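PDB 3KV1: transcriptional repressor from Vibrio fischeri, which probably represses transcription as a SorC-family DNA-binding regulator whose putative sugar-binding domain, crystallised here, is thought to sense a carbohydrate effector. Local coordinates for residues Gln31-Thr34 / Asn35-Arg38. Residues are numbered along the deposited sequence; the frame is centred on the assembly and turned at random. Where two conformers were deposited one is given.
Sequences QPNT and NEQR
Gln31 and Gln37 meet at about a right angle where the loop after strand 24-28 turns into helix 34-52. The Gln37 chain leaves with CG anti to its own N (chi1 -164°) and bends back beside the loop. There OE1 accepts from Gln31 N at 2.8 Å, with the donor tilted 34° from the carbonyl plane. Gln37 NE2 donates to Leu29 O, so both ends of this amide are tied to the incoming loop and its rotation is fixed. Gln31 CG packs 3.7 Å from Gln37 NE2, and Gln31 NE2 also donates a hydrogen bond to Leu29 O.

Asn33 is the N-cap. Its CG sits between the backbone N and the carbonyl carbon (chi1 59°), which turns OD1 back to the N-H of Glu36 in a nearly straight bond of 2.9 Å. Glu36 CG lies 3.5 Å from Asn33 OD1, and a water, its O 2.7 Å from Glu36 OE2, donates to that oxygen and accepts from Asn33 ND2. Asn33 O accepts from Gln37 N at 2.9 Å.

Thr34 O accepts from Arg38 N at 2.8 Å. In the Arg38 conformer given, the same oxygen lies over the centre of one guanidinium face, and Thr34 CG2, anti to its backbone N, touches NH1.

The Asn33 side chain thus supplies an acceptor for the N-H of Glu36 at the helix start, and the amide of buried Gln37 joins loop to helix through polar bonds.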
ATOM      1  N   GLN A  31       8.215 -27.201  19.664  1.00 23.31           N
ATOM      2  CA  GLN A  31       8.008 -27.860  18.372  1.00 24.08           C
ATOM      3  C   GLN A  31       9.334 -28.265  17.736  1.00 23.60           C
ATOM      4  O   GLN A  31      10.391 -27.786  18.146  1.00 26.34           O
ATOM      5  CB  GLN A  31       7.284 -26.893  17.426  1.00 22.18           C
ATOM      6  CG  GLN A  31       5.952 -26.434  17.972  1.00 22.85           C
ATOM      7  CD  GLN A  31       5.030 -27.600  18.162  1.00 26.06           C
ATOM      8  OE1 GLN A  31       4.941 -28.462  17.291  1.00 32.24           O
ATOM      9  NE2 GLN A  31       4.363 -27.671  19.320  1.00 31.72           N
ATOM     10  N   PRO A  32       9.285 -29.134  16.714  1.00 27.83           N
ATOM     11  CA  PRO A  32      10.530 -29.694  16.148  1.00 30.15           C
ATOM     12  C   PRO A  32      11.390 -28.716  15.352  1.00 33.60           C
ATOM     13  O   PRO A  32      12.593 -28.974  15.179  1.00 31.04           O
ATOM     14  CB  PRO A  32      10.014 -30.793  15.209  1.00 35.96           C
ATOM     15  CG  PRO A  32       8.601 -30.356  14.878  1.00 34.89           C
ATOM     16  CD  PRO A  32       8.103 -29.848  16.208  1.00 30.34           C
ATOM     17  N   ASN A  33      10.805 -27.636  14.851  1.00 28.17           N
ATOM     18  CA  ASN A  33      11.578 -26.648  14.104  1.00 26.30           C
ATOM     19  C   ASN A  33      10.896 -25.313  14.200  1.00 26.32           C
ATOM     20  O   ASN A  33       9.787 -25.209  14.753  1.00 25.78           O
ATOM     21  CB  ASN A  33      11.787 -27.060  12.632  1.00 29.54           C
ATOM     22  CG  ASN A  33      10.468 -27.264  11.881  1.00 34.41           C
ATOM     23  OD1 ASN A  33       9.635 -26.364  11.824  1.00 31.51           O
ATOM     24  ND2 ASN A  33      10.286 -28.456  11.298  1.00 33.39           N
ATOM     25  N   THR A  34      11.548 -24.294  13.672  1.00 24.42           N
ATOM     26  CA  THR A  34      11.101 -22.945  13.927  1.00 25.24           C
ATOM     27  C   THR A  34       9.797 -22.644  13.191  1.00 24.33           C
ATOM     28  O   THR A  34       8.947 -21.903  13.699  1.00 24.05           O
ATOM     29  CB  THR A  34      12.185 -21.920  13.532  1.00 30.87           C
ATOM     30  OG1 THR A  34      13.377 -22.215  14.263  1.00 36.82           O
ATOM     31  CG2 THR A  34      11.727 -20.509  13.853  1.00 34.29           C
ATOM     32  N   ASN A  35       9.650 -23.198  11.989  0.56 24.96           N
ATOM     33  CA  ASN A  35       8.414 -23.003  11.221  0.56 24.58           C
ATOM     34  C   ASN A  35       7.240 -23.487  12.054  0.56 24.84           C
ATOM     35  O   ASN A  35       6.266 -22.758  12.259  0.56 23.91           O
ATOM     36  CB  ASN A  35       8.440 -23.772   9.894  0.56 26.36           C
ATOM     37  CG  ASN A  35       9.431 -23.201   8.891  0.56 31.71           C
ATOM     38  OD1 ASN A  35       9.824 -22.045   8.972  0.56 40.15           O
ATOM     39  ND2 ASN A  35       9.826 -24.019   7.927  0.56 37.23           N
ATOM     40  N   GLU A  36       7.349 -24.720  12.542  1.00 21.45           N
ATOM     41  CA  GLU A  36       6.268 -25.334  13.338  1.00 24.93           C
ATOM     42  C   GLU A  36       6.085 -24.558  14.625  1.00 24.89           C
ATOM     43  O   GLU A  36       4.941 -24.347  15.096  1.00 22.65           O
ATOM     44  CB  GLU A  36       6.536 -26.829  13.625  1.00 23.66           C
ATOM     45  CG  GLU A  36       6.512 -27.716  12.396  1.00 34.86           C
ATOM     46  CD  GLU A  36       5.202 -27.607  11.616  1.00 39.87           C
ATOM     47  OE1 GLU A  36       4.144 -27.342  12.233  1.00 46.20           O
ATOM     48  OE2 GLU A  36       5.226 -27.782  10.377  1.00 45.11           O
ATOM     49  N   GLN A  37       7.188 -24.109  15.223  1.00 20.38           N
ATOM     50  CA  GLN A  37       7.004 -23.284  16.410  1.00 21.14           C
ATOM     51  C   GLN A  37       6.222 -21.997  16.143  1.00 21.65           C
ATOM     52  O   GLN A  37       5.340 -21.641  16.931  1.00 20.69           O
ATOM     53  CB  GLN A  37       8.338 -22.917  17.075  1.00 21.87           C
ATOM     54  CG  GLN A  37       8.141 -22.393  18.505  1.00 21.66           C
ATOM     55  CD  GLN A  37       7.771 -23.526  19.458  1.00 23.26           C
ATOM     56  OE1 GLN A  37       8.564 -24.438  19.655  1.00 23.43           O
ATOM     57  NE2 GLN A  37       6.572 -23.474  20.044  1.00 21.31           N
ATOM     58  N   ARG A  38       6.553 -21.295  15.054  0.74 20.19           N
ATOM     59  CA  ARG A  38       5.840 -20.050  14.699  0.74 22.07           C
ATOM     60  C   ARG A  38       4.359 -20.287  14.470  0.74 20.32           C
ATOM     61  O   ARG A  38       3.521 -19.434  14.800  0.74 20.09           O
ATOM     62  CB  ARG A  38       6.428 -19.418  13.440  0.74 23.16           C
ATOM     63  CG  ARG A  38       7.717 -18.631  13.666  0.74 25.88           C
ATOM     64  CD  ARG A  38       8.007 -17.762  12.438  0.74 27.63           C
ATOM     65  NE  ARG A  38       8.299 -18.568  11.258  0.74 30.78           N
ATOM     66  CZ  ARG A  38       9.524 -18.848  10.834  0.74 34.60           C
ATOM     67  NH1 ARG A  38      10.571 -18.379  11.495  0.74 34.89           N
ATOM     68  NH2 ARG A  38       9.701 -19.599   9.752  0.74 39.93           N
TER
HETATM   69  O   HOH W   1       7.396 -29.345  10.035  1.00 47.54           O